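Local atomic coordinates of penicillin-binding protein 1A (Mycobacterium tuberculosis, PDB entry 5CXW), a protein that builds the mycobacterial cell wall by polymerising glycan strands and cross-linking their peptides, the latter through the penicillin-sensitive transpeptidase domain present here. Residues Q40-A45 against V74-G79; A62-I67 against T317-G322; Q110-G115 against M159-G164. All blocks are in the same frame, centred on the assembly; numbering follows the deposited sequence. Where two conformers were deposited one is given.

Interactions 1 and 2 share one antiparallel sheet, in the order 74-78, 60-67, 315-323, 303-312, 289-296. Their centres lie about 10 Å apart and they touch directly: Arg75 N lies 2.8 Å from Ser66 O, and Tyr78 N 2.8 Å from Val64 O, probable hydrogen bonds between the edge strand and its neighbour. Interaction 1 sets helix 39-53 against that edge strand, while interaction 2 pairs strands 250 residues apart. Interaction 3 belongs to the helical part, across the chain's centre from interaction 1; it is about 36 Å from interaction 1 and about 29 Å from interaction 2, centre to centre. All three lie away from the acylation site; the Trp320 side chain comes to about 11 Å from the bound penicillin V.

Interaction 1. Residues Q40-A45 against V74-G79; sequences QAQRAA and VRAYYG
The side-chain amide of Gln42 meets the backbone of Tyr77 with both its polar atoms, joining helix 39-53 to the edge strand 74-78. Tyr77 N donates to Gln42 OE1 over 2.8 Å, in the carbonyl plane and on a lone pair. Gln42 NE2 returns a bond of 2.9 Å to Tyr77 O, reaching that oxygen from above its carbonyl plane, although the oxygen itself lies nearly in the glutamine's amide plane. The Gln42 chain bends at chi2 (65°), which turns the amide toward the strand, and the paired bonds fix its rotation; NE2 also bonds Glu46 on the same helix. Beside this pair of bonds the packing is close because the residues are small. Ala41 CB rests 3.6 Å from Arg75 O and 4.0 Å from Ala76 CB, and Ala45 CB reaches Ala76 CB at 4.3 Å. With such short side chains the helix and strand axes approach to 6.6 Å, running 25° from parallel. The looser side is at Arg75, partly exposed, which directs its guanidinium away from the helix to Asp68 and Thr36 O. The buried tyrosines end on partners beyond the contact, Tyr77 OH on Asp87 and Tyr78 OH on Asp81. Helix 343-356 meets Ala41 and Ala45, so both helices share this layer over the sheet. Arg75 and Ala76 together face Ser66 of strand 60-67, a classic beta bulge at the edge of the antiparallel sheet of the penicillin-binding transpeptidase fold.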
ATOM      1  N   GLN A  40      -3.274  -0.092 -20.567  1.00 19.13           N
ATOM      2  CA  GLN A  40      -3.848   1.200 -20.235  1.00 19.62           C
ATOM      3  C   GLN A  40      -3.397   1.622 -18.839  1.00 18.31           C
ATOM      4  O   GLN A  40      -3.076   2.826 -18.630  1.00 18.48           O
ATOM      5  CB  GLN A  40      -5.380   1.199 -20.322  1.00 19.98           C
ATOM      6  CG  GLN A  40      -6.072   2.507 -19.983  1.00 20.37           C
ATOM      7  CD  GLN A  40      -7.568   2.471 -20.159  1.00 21.22           C
ATOM      8  OE1 GLN A  40      -8.088   1.890 -21.124  1.00 22.01           O
ATOM      9  NE2 GLN A  40      -8.281   3.160 -19.298  1.00 21.13           N
ATOM     10  N   ALA A  41      -3.385   0.674 -17.893  1.00 17.31           N
ATOM     11  CA  ALA A  41      -2.918   0.990 -16.509  1.00 16.48           C
ATOM     12  C   ALA A  41      -1.429   1.251 -16.484  1.00 16.59           C
ATOM     13  O   ALA A  41      -0.936   2.223 -15.872  1.00 16.51           O
ATOM     14  CB  ALA A  41      -3.296  -0.117 -15.541  1.00 15.75           C
ATOM     15  N   GLN A  42      -0.700   0.415 -17.192  1.00 17.18           N
ATOM     16  CA  GLN A  42       0.769   0.571 -17.264  1.00 18.10           C
ATOM     17  C   GLN A  42       1.182   1.867 -17.862  1.00 19.23           C
ATOM     18  O   GLN A  42       2.061   2.523 -17.327  1.00 19.41           O
ATOM     19  CB  GLN A  42       1.405  -0.594 -18.017  1.00 18.82           C
ATOM     20  CG  GLN A  42       2.930  -0.666 -17.959  1.00 19.33           C
ATOM     21  CD  GLN A  42       3.458  -0.920 -16.567  1.00 18.62           C
ATOM     22  OE1 GLN A  42       2.814  -1.561 -15.755  1.00 17.80           O
ATOM     23  NE2 GLN A  42       4.680  -0.450 -16.311  1.00 19.31           N
ATOM     24  N   ARG A  43       0.580   2.250 -18.990  1.00 19.94           N
ATOM     25  CA  ARG A  43       0.874   3.544 -19.621  1.00 21.41           C
ATOM     26  C   ARG A  43       0.550   4.723 -18.683  1.00 20.36           C
ATOM     27  O   ARG A  43       1.318   5.716 -18.611  1.00 20.46           O
ATOM     28  CB  ARG A  43       0.129   3.679 -20.969  1.00 24.34           C
ATOM     29  CG  ARG A  43       0.696   2.764 -22.104  1.00 27.52           C
ATOM     30  CD  ARG A  43       0.110   3.003 -23.524  1.00 31.52           C
ATOM     31  NE  ARG A  43      -1.076   3.793 -23.302  1.00 35.07           N
ATOM     32  CZ  ARG A  43      -2.351   3.355 -23.253  1.00 37.02           C
ATOM     33  NH1 ARG A  43      -3.300   4.257 -22.860  1.00 33.38           N
ATOM     34  NH2 ARG A  43      -2.686   2.063 -23.651  1.00 36.29           N
ATOM     35  N   ALA A  44      -0.556   4.613 -17.954  1.00 18.63           N
ATOM     36  CA  ALA A  44      -0.970   5.694 -17.014  1.00 18.35           C
ATOM     37  C   ALA A  44       0.059   5.827 -15.902  1.00 17.49           C
ATOM     38  O   ALA A  44       0.454   6.973 -15.539  1.00 17.79           O
ATOM     39  CB  ALA A  44      -2.359   5.438 -16.427  1.00 17.69           C
ATOM     40  N   ALA A  45       0.555   4.708 -15.394  1.00 16.96           N
ATOM     41  CA  ALA A  45       1.550   4.761 -14.299  1.00 16.73           C
ATOM     42  C   ALA A  45       2.848   5.367 -14.789  1.00 18.04           C
ATOM     43  O   ALA A  45       3.418   6.236 -14.108  1.00 18.36           O
ATOM     44  CB  ALA A  45       1.842   3.371 -13.730  1.00 16.10           C
ATOM     45  N   VAL A  74      -1.544  -8.415 -11.227  1.00 13.36           N
ATOM     46  CA  VAL A  74      -0.808  -7.180 -11.299  1.00 13.69           C
ATOM     47  C   VAL A  74      -1.106  -6.481 -12.623  1.00 13.90           C
ATOM     48  O   VAL A  74      -0.742  -6.959 -13.724  1.00 14.92           O
ATOM     49  CB  VAL A  74       0.701  -7.370 -11.069  1.00 13.70           C
ATOM     50  CG1 VAL A  74       1.413  -5.975 -11.242  1.00 14.07           C
ATOM     51  CG2 VAL A  74       1.017  -8.022  -9.747  1.00 13.72           C
ATOM     52  N   ARG A  75      -1.757  -5.325 -12.528  1.00 13.69           N
ATOM     53  CA  ARG A  75      -2.178  -4.547 -13.675  1.00 14.01           C
ATOM     54  C   ARG A  75      -1.197  -3.484 -14.124  1.00 14.32           C
ATOM     55  O   ARG A  75      -1.209  -3.071 -15.305  1.00 15.00           O
ATOM     56  CB  ARG A  75      -3.529  -3.886 -13.437  1.00 14.06           C
ATOM     57  CG  ARG A  75      -4.635  -4.868 -13.113  1.00 14.30           C
ATOM     58  CD  ARG A  75      -4.783  -5.875 -14.241  1.00 15.23           C
ATOM     59  NE  ARG A  75      -5.995  -6.683 -14.061  1.00 15.15           N
ATOM     60  CZ  ARG A  75      -6.162  -7.926 -14.573  1.00 15.84           C
ATOM     61  NH1 ARG A  75      -5.226  -8.521 -15.329  1.00 15.94           N
ATOM     62  NH2 ARG A  75      -7.307  -8.592 -14.348  1.00 15.71           N
ATOM     63  N   ALA A  76      -0.437  -2.932 -13.180  1.00 14.05           N
ATOM     64  CA  ALA A  76       0.561  -1.940 -13.496  1.00 14.37           C
ATOM     65  C   ALA A  76       1.702  -2.118 -12.508  1.00 13.90           C
ATOM     66  O   ALA A  76       1.482  -2.410 -11.348  1.00 13.71           O
ATOM     67  CB  ALA A  76       0.002  -0.531 -13.364  1.00 14.48           C
ATOM     68  N   TYR A  77       2.906  -1.911 -12.985  1.00 14.61           N
ATOM     69  CA  TYR A  77       4.117  -2.169 -12.190  1.00 14.81           C
ATOM     70  C   TYR A  77       5.263  -1.329 -12.741  1.00 15.67           C
ATOM     71  O   TYR A  77       5.763  -1.574 -13.876  1.00 16.64           O
ATOM     72  CB  TYR A  77       4.485  -3.664 -12.280  1.00 15.05           C
ATOM     73  CG  TYR A  77       5.591  -4.128 -11.360  1.00 14.71           C
ATOM     74  CD1 TYR A  77       5.307  -4.537 -10.070  1.00 14.39           C
ATOM     75  CD2 TYR A  77       6.933  -4.140 -11.778  1.00 15.51           C
ATOM     76  CE1 TYR A  77       6.290  -4.986  -9.216  1.00 14.57           C
ATOM     77  CE2 TYR A  77       7.919  -4.587 -10.938  1.00 15.75           C
ATOM     78  CZ  TYR A  77       7.583  -5.016  -9.653  1.00 15.30           C
ATOM     79  OH  TYR A  77       8.562  -5.452  -8.852  1.00 15.84           O
ATOM     80  N   TYR A  78       5.634  -0.316 -11.947  1.00 15.97           N
ATOM     81  CA  TYR A  78       6.728   0.527 -12.227  1.00 16.94           C
ATOM     82  C   TYR A  78       7.692   0.404 -11.056  1.00 16.98           C
ATOM     83  O   TYR A  78       7.388   0.871  -9.943  1.00 16.18           O
ATOM     84  CB  TYR A  78       6.253   1.984 -12.399  1.00 17.50           C
ATOM     85  CG  TYR A  78       7.446   2.906 -12.690  1.00 18.80           C
ATOM     86  CD1 TYR A  78       7.942   3.090 -13.979  1.00 20.47           C
ATOM     87  CD2 TYR A  78       8.128   3.517 -11.649  1.00 18.80           C
ATOM     88  CE1 TYR A  78       9.054   3.911 -14.216  1.00 21.68           C
ATOM     89  CE2 TYR A  78       9.215   4.315 -11.868  1.00 20.51           C
ATOM     90  CZ  TYR A  78       9.682   4.511 -13.143  1.00 22.22           C
ATOM     91  OH  TYR A  78      10.796   5.325 -13.305  1.00 25.10           O
ATOM     92  N   GLY A  79       8.849  -0.187 -11.281  1.00 17.85           N
ATOM     93  CA  GLY A  79       9.899  -0.222 -10.233  1.00 18.70           C
ATOM     94  C   GLY A  79      11.114   0.637 -10.521  1.00 20.44           C
ATOM     95  O   GLY A  79      12.052   0.651  -9.733  1.00 20.81           O
TER

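Interaction 2. Residues A62-I67 against T317-G322; sequences AAVVSI and TAVWVG
Ser66 and Thr317 both turn their hydroxyl oxygens beside their own backbone N (chi1 -61° and -60°), which brings Ser66 OG and Thr317 OG1 together in a 2.8 Å hydrogen bond. Val64 takes the other course: with CG1 anti to N (chi1 -175°), this methyl lies 3.7 Å from Thr317 CG2. The strands 62-67 and 317-322 are antiparallel neighbours inside the central sheet of the transpeptidase domain, a member of the beta-lactamase clan. Two hydrogen-bonded pairs, Ala63 with Trp320 and Val65 with Ala318, alternate with the non-hydrogen-bonded pairs Ala62-Val321, Val64-Val319 and Ser66-Thr317. Of the four backbone bonds the shortest, 2.9 Å, joins Ala318 N to Val65 O. The longest joins Val65 N to Ala318 O at 3.1 Å. CA-H...O contacts fill in between them; Val64 CA adds one to Ala318 O from the same side as the N-H of Val65. The face carrying Ala62, Val64, Ser66, Thr317, Val319 and Val321 packs against helices 39-53 and 343-356, with Val64 against Ala45, Val49 and Ile347, and Thr317 and Val319 against Trp348. The Ser66-Thr317 hydroxyl pair is buried on this face, each being a polar partner of the other. The face with Ala63, Val65, Ala318 and Trp320 meets helix 211-222, whose Val211 touches Ala63, Val65 and Trp320. Here the indole lies along the neighbouring strand, its NE1 bonded to Asp305, its ring edge-to-face with Trp307 and meeting Phe88 at a shallow angle. Its six-membered ring turns an edge to the strand: Trp320 CE3 stands 3.8 Å from Ala63 N, which lies in the ring plane, and 4.1 Å from Ala63 CB.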
ATOM      1  N   ALA A  62      10.677   6.695  -7.814  1.00 17.42           N
ATOM      2  CA  ALA A  62       9.283   6.324  -7.501  1.00 16.56           C
ATOM      3  C   ALA A  62       9.035   4.855  -7.778  1.00 15.90           C
ATOM      4  O   ALA A  62       9.763   4.222  -8.556  1.00 17.39           O
ATOM      5  CB  ALA A  62       8.292   7.182  -8.302  1.00 16.80           C
ATOM      6  N   ALA A  63       8.020   4.300  -7.148  1.00 14.42           N
ATOM      7  CA  ALA A  63       7.529   2.980  -7.480  1.00 13.99           C
ATOM      8  C   ALA A  63       6.007   2.967  -7.412  1.00 13.28           C
ATOM      9  O   ALA A  63       5.427   3.630  -6.519  1.00 12.65           O
ATOM     10  CB  ALA A  63       8.110   1.955  -6.532  1.00 13.95           C
ATOM     11  N   VAL A  64       5.375   2.240  -8.351  1.00 13.12           N
ATOM     12  CA  VAL A  64       3.916   2.149  -8.447  1.00 12.88           C
ATOM     13  C   VAL A  64       3.529   0.704  -8.720  1.00 12.67           C
ATOM     14  O   VAL A  64       4.074   0.061  -9.619  1.00 12.94           O
ATOM     15  CB  VAL A  64       3.376   2.973  -9.622  1.00 13.27           C
ATOM     16  CG1 VAL A  64       1.855   2.973  -9.645  1.00 13.30           C
ATOM     17  CG2 VAL A  64       3.874   4.414  -9.585  1.00 13.79           C
ATOM     18  N   VAL A  65       2.622   0.163  -7.936  1.00 12.33           N
ATOM     19  CA  VAL A  65       2.044  -1.157  -8.204  1.00 12.35           C
ATOM     20  C   VAL A  65       0.530  -1.082  -8.105  1.00 12.42           C
ATOM     21  O   VAL A  65       0.004  -0.535  -7.126  1.00 11.68           O
ATOM     22  CB  VAL A  65       2.567  -2.203  -7.207  1.00 12.53           C
ATOM     23  CG1 VAL A  65       1.974  -3.584  -7.548  1.00 12.71           C
ATOM     24  CG2 VAL A  65       4.070  -2.256  -7.269  1.00 12.88           C
ATOM     25  N   SER A  66      -0.167  -1.580  -9.150  1.00 12.60           N
ATOM     26  CA  SER A  66      -1.592  -1.625  -9.167  1.00 12.86           C
ATOM     27  C   SER A  66      -2.033  -3.082  -9.285  1.00 12.90           C
ATOM     28  O   SER A  66      -1.531  -3.808 -10.214  1.00 13.50           O
ATOM     29  CB  SER A  66      -2.129  -0.873 -10.380  1.00 13.46           C
ATOM     30  OG  SER A  66      -1.761   0.509 -10.352  1.00 14.66           O
ATOM     31  N   ILE A  67      -2.940  -3.489  -8.401  1.00 12.50           N
ATOM     32  CA  ILE A  67      -3.449  -4.853  -8.348  1.00 12.85           C
ATOM     33  C   ILE A  67      -4.975  -4.881  -8.458  1.00 12.97           C
ATOM     34  O   ILE A  67      -5.682  -4.029  -7.881  1.00 12.91           O
ATOM     35  CB  ILE A  67      -3.003  -5.493  -7.026  1.00 13.05           C
ATOM     36  CG1 ILE A  67      -1.489  -5.821  -7.150  1.00 13.81           C
ATOM     37  CG2 ILE A  67      -3.750  -6.796  -6.739  1.00 13.01           C
ATOM     38  CD1 ILE A  67      -0.831  -6.242  -5.887  1.00 14.65           C
ATOM     39  N   THR A 317      -3.880   0.647  -5.820  1.00 10.76           N
ATOM     40  CA  THR A 317      -2.598   1.177  -6.262  1.00 10.89           C
ATOM     41  C   THR A 317      -1.812   1.773  -5.069  1.00 10.54           C
ATOM     42  O   THR A 317      -2.342   2.576  -4.277  1.00 10.22           O
ATOM     43  CB  THR A 317      -2.769   2.249  -7.358  1.00 11.04           C
ATOM     44  OG1 THR A 317      -3.440   1.671  -8.499  1.00 11.45           O
ATOM     45  CG2 THR A 317      -1.390   2.787  -7.817  1.00 11.23           C
ATOM     46  N   ALA A 318      -0.551   1.348  -4.959  1.00 10.67           N
ATOM     47  CA  ALA A 318       0.376   1.878  -4.003  1.00 10.44           C
ATOM     48  C   ALA A 318       1.470   2.680  -4.746  1.00 10.74           C
ATOM     49  O   ALA A 318       2.005   2.237  -5.750  1.00 11.61           O
ATOM     50  CB  ALA A 318       1.051   0.745  -3.233  1.00 10.39           C
ATOM     51  N   VAL A 319       1.807   3.840  -4.191  1.00 10.84           N
ATOM     52  CA  VAL A 319       2.868   4.684  -4.724  1.00 11.36           C
ATOM     53  C   VAL A 319       3.769   5.105  -3.584  1.00 11.10           C
ATOM     54  O   VAL A 319       3.322   5.624  -2.564  1.00 10.18           O
ATOM     55  CB  VAL A 319       2.330   5.973  -5.338  1.00 11.66           C
ATOM     56  CG1 VAL A 319       3.460   6.836  -5.887  1.00 12.44           C
ATOM     57  CG2 VAL A 319       1.269   5.664  -6.451  1.00 11.96           C
ATOM     58  N   TRP A 320       5.065   4.959  -3.865  1.00 11.41           N
ATOM     59  CA  TRP A 320       6.166   5.438  -3.019  1.00 11.71           C
ATOM     60  C   TRP A 320       7.013   6.408  -3.838  1.00 12.35           C
ATOM     61  O   TRP A 320       7.229   6.205  -5.020  1.00 12.29           O
ATOM     62  CB  TRP A 320       7.005   4.260  -2.556  1.00 11.72           C
ATOM     63  CG  TRP A 320       8.356   4.633  -1.959  1.00 12.00           C
ATOM     64  CD1 TRP A 320       8.613   4.920  -0.634  1.00 12.06           C
ATOM     65  CD2 TRP A 320       9.616   4.724  -2.632  1.00 12.71           C
ATOM     66  NE1 TRP A 320       9.956   5.170  -0.459  1.00 12.23           N
ATOM     67  CE2 TRP A 320      10.588   5.084  -1.673  1.00 12.74           C
ATOM     68  CE3 TRP A 320      10.030   4.532  -3.955  1.00 13.41           C
ATOM     69  CZ2 TRP A 320      11.951   5.196  -1.991  1.00 13.77           C
ATOM     70  CZ3 TRP A 320      11.355   4.676  -4.269  1.00 13.97           C
ATOM     71  CH2 TRP A 320      12.320   5.005  -3.276  1.00 14.40           C
ATOM     72  N   VAL A 321       7.430   7.484  -3.177  1.00 12.59           N
ATOM     73  CA  VAL A 321       8.466   8.361  -3.672  1.00 13.56           C
ATOM     74  C   VAL A 321       9.551   8.462  -2.609  1.00 13.89           C
ATOM     75  O   VAL A 321       9.280   8.604  -1.407  1.00 13.59           O
ATOM     76  CB  VAL A 321       7.901   9.750  -4.035  1.00 13.61           C
ATOM     77  CG1 VAL A 321       9.031  10.679  -4.497  1.00 14.38           C
ATOM     78  CG2 VAL A 321       6.820   9.651  -5.100  1.00 13.74           C
ATOM     79  N   GLY A 322      10.813   8.435  -3.035  1.00 14.66           N
ATOM     80  CA  GLY A 322      11.956   8.605  -2.118  1.00 15.34           C
ATOM     81  C   GLY A 322      13.192   8.919  -2.931  1.00 16.69           C
ATOM     82  O   GLY A 322      13.077   9.393  -4.079  1.00 16.45           O
TER

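Interaction 3. Residues Q110-G115 against M159-G164; sequences QGIGLG and MLKLNG
Gln110 reaches across to Asn163 with its carboxamide, whose OE1 and NE2 engage the backbone N and O of that residue. Asn163 N donates to Gln110 OE1 over 2.8 Å, on a lone pair in the carbonyl plane. Gln110 NE2 in turn gives a 3.0 Å bond to Asn163 O, again in the plane of the acceptor and on a lone pair. The glutamine chain leaves beside its own backbone N (chi1 -68°) and then runs extended through chi2 (-175°), the length it needs to lay the amide along the turn. Two bonds hold that amide against rotation, and Leu162 CB lies 4.1 Å from Gln110 NE2. A second, apolar touch sits beside this pair: Ile112 CD1 meets Lys161 CG at 3.9 Å and Leu162 CD2 at 4.4 Å. Lys161 CG lies anti to the backbone N (chi1 175°), which puts the aliphatic stem, and not the ammonium end, against Ile112. Gly111, with positive phi, closes helix 100-109 in a Schellman motif, while Leu162 is the first residue to leave helix 152-161. The contact thus joins the C-terminal ends of two helices near the surface, with Leu162 buried against Ala106 and Ala107 of helix 100-109 and Ala168 and Val169 of helix 165-176.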
ATOM      1  N   GLN A 110     -11.369  -6.827  17.016  1.00 12.02           N
ATOM      2  CA  GLN A 110     -11.537  -6.989  18.449  1.00 12.63           C
ATOM      3  C   GLN A 110     -12.760  -6.309  18.977  1.00 12.92           C
ATOM      4  O   GLN A 110     -12.943  -6.187  20.172  1.00 14.42           O
ATOM      5  CB  GLN A 110     -10.309  -6.500  19.177  1.00 12.98           C
ATOM      6  CG  GLN A 110      -9.119  -7.361  18.916  1.00 12.93           C
ATOM      7  CD  GLN A 110      -7.880  -6.982  19.720  1.00 12.95           C
ATOM      8  OE1 GLN A 110      -7.925  -6.393  20.837  1.00 13.65           O
ATOM      9  NE2 GLN A 110      -6.742  -7.402  19.178  1.00 13.03           N
ATOM     10  N   GLY A 111     -13.573  -5.757  18.092  1.00 12.93           N
ATOM     11  CA  GLY A 111     -14.814  -5.122  18.485  1.00 12.72           C
ATOM     12  C   GLY A 111     -14.619  -3.726  19.005  1.00 12.47           C
ATOM     13  O   GLY A 111     -15.384  -3.242  19.841  1.00 12.13           O
ATOM     14  N   ILE A 112     -13.596  -3.046  18.483  1.00 11.95           N
ATOM     15  CA  ILE A 112     -13.337  -1.643  18.727  1.00 12.25           C
ATOM     16  C   ILE A 112     -13.681  -0.948  17.397  1.00 11.85           C
ATOM     17  O   ILE A 112     -12.920  -1.076  16.401  1.00 12.44           O
ATOM     18  CB  ILE A 112     -11.862  -1.335  19.172  1.00 12.46           C
ATOM     19  CG1 ILE A 112     -11.520  -2.126  20.439  1.00 13.33           C
ATOM     20  CG2 ILE A 112     -11.641   0.160  19.403  1.00 12.72           C
ATOM     21  CD1 ILE A 112     -10.045  -2.189  20.754  1.00 13.91           C
ATOM     22  N   GLY A 113     -14.774  -0.202  17.388  1.00 12.02           N
ATOM     23  CA  GLY A 113     -15.287   0.288  16.134  1.00 11.68           C
ATOM     24  C   GLY A 113     -14.902   1.711  15.797  1.00 11.40           C
ATOM     25  O   GLY A 113     -14.183   2.383  16.578  1.00 11.55           O
ATOM     26  N   LEU A 114     -15.446   2.198  14.677  1.00 11.44           N
ATOM     27  CA  LEU A 114     -15.013   3.516  14.147  1.00 11.73           C
ATOM     28  C   LEU A 114     -15.304   4.671  15.069  1.00 12.48           C
ATOM     29  O   LEU A 114     -14.627   5.678  15.009  1.00 12.78           O
ATOM     30  CB  LEU A 114     -15.579   3.770  12.753  1.00 11.68           C
ATOM     31  CG  LEU A 114     -15.126   2.861  11.662  1.00 11.54           C
ATOM     32  CD1 LEU A 114     -15.692   3.327  10.338  1.00 11.86           C
ATOM     33  CD2 LEU A 114     -13.621   2.666  11.559  1.00 11.32           C
ATOM     34  N   GLY A 115     -16.297   4.523  15.948  1.00 12.98           N
ATOM     35  CA  GLY A 115     -16.661   5.558  16.887  1.00 13.81           C
ATOM     36  C   GLY A 115     -15.931   5.545  18.221  1.00 13.97           C
ATOM     37  O   GLY A 115     -16.228   6.402  19.078  1.00 14.68           O
ATOM     38  N   MET A 159      -3.245   1.231  19.258  1.00 10.51           N
ATOM     39  CA  MET A 159      -2.423   0.004  19.263  1.00 11.14           C
ATOM     40  C   MET A 159      -2.236  -0.515  20.674  1.00 11.84           C
ATOM     41  O   MET A 159      -2.334  -1.731  20.895  1.00 12.31           O
ATOM     42  CB  MET A 159      -1.072   0.269  18.601  1.00 11.18           C
ATOM     43  CG  MET A 159      -0.020  -0.816  18.869  1.00 12.05           C
ATOM     44  SD  MET A 159       1.527  -0.360  18.153  1.00 12.40           S
ATOM     45  CE  MET A 159       2.001   0.960  19.312  1.00 12.69           C
ATOM     46  N   LEU A 160      -1.943   0.352  21.643  1.00 12.29           N
ATOM     47  CA  LEU A 160      -1.742  -0.110  23.004  1.00 13.38           C
ATOM     48  C   LEU A 160      -3.004  -0.707  23.645  1.00 13.91           C
ATOM     49  O   LEU A 160      -2.906  -1.585  24.539  1.00 14.14           O
ATOM     50  CB  LEU A 160      -1.131   0.972  23.855  1.00 14.16           C
ATOM     51  CG  LEU A 160       0.262   1.391  23.442  1.00 15.20           C
ATOM     52  CD1 LEU A 160       0.617   2.622  24.263  1.00 15.96           C
ATOM     53  CD2 LEU A 160       1.313   0.322  23.536  1.00 16.59           C
ATOM     54  N   LYS A 161      -4.162  -0.291  23.184  1.00 14.21           N
ATOM     55  CA  LYS A 161      -5.447  -0.810  23.677  1.00 16.70           C
ATOM     56  C   LYS A 161      -5.705  -2.220  23.154  1.00 16.01           C
ATOM     57  O   LYS A 161      -6.458  -2.997  23.771  1.00 16.42           O
ATOM     58  CB  LYS A 161      -6.539   0.097  23.156  1.00 19.15           C
ATOM     59  CG  LYS A 161      -7.986  -0.300  23.427  1.00 22.22           C
ATOM     60  CD  LYS A 161      -8.355  -0.183  24.859  1.00 26.43           C
ATOM     61  CE  LYS A 161      -9.884  -0.330  24.914  1.00 28.51           C
ATOM     62  NZ  LYS A 161     -10.283  -0.382  26.326  1.00 31.36           N
ATOM     63  N   LEU A 162      -5.155  -2.560  21.992  1.00 14.21           N
ATOM     64  CA  LEU A 162      -5.380  -3.888  21.454  1.00 13.97           C
ATOM     65  C   LEU A 162      -4.833  -5.017  22.321  1.00 14.47           C
ATOM     66  O   LEU A 162      -3.722  -4.916  22.861  1.00 14.30           O
ATOM     67  CB  LEU A 162      -4.659  -4.042  20.123  1.00 13.73           C
ATOM     68  CG  LEU A 162      -5.014  -3.077  18.960  1.00 13.61           C
ATOM     69  CD1 LEU A 162      -4.096  -3.320  17.805  1.00 13.65           C
ATOM     70  CD2 LEU A 162      -6.423  -3.227  18.578  1.00 14.35           C
ATOM     71  N   ASN A 163      -5.582  -6.099  22.409  0.50 15.07           N
ATOM     72  CA  ASN A 163      -5.041  -7.359  22.879  0.50 16.44           C
ATOM     73  C   ASN A 163      -3.951  -7.758  21.920  0.50 15.91           C
ATOM     74  O   ASN A 163      -4.184  -7.810  20.705  0.50 15.56           O
ATOM     75  CB  ASN A 163      -6.138  -8.401  22.909  0.50 17.86           C
ATOM     76  CG  ASN A 163      -7.204  -8.076  23.918  0.50 19.37           C
ATOM     77  OD1 ASN A 163      -6.912  -7.537  24.997  0.50 21.55           O
ATOM     78  ND2 ASN A 163      -8.419  -8.509  23.643  0.50 20.70           N
ATOM     79  N   GLY A 164      -2.739  -7.917  22.451  1.00 15.22           N
ATOM     80  CA  GLY A 164      -1.551  -8.225  21.617  1.00 15.68           C
ATOM     81  C   GLY A 164      -0.746  -7.031  21.214  1.00 15.34           C
ATOM     82  O   GLY A 164       0.366  -7.159  20.700  1.00 16.63           O
TER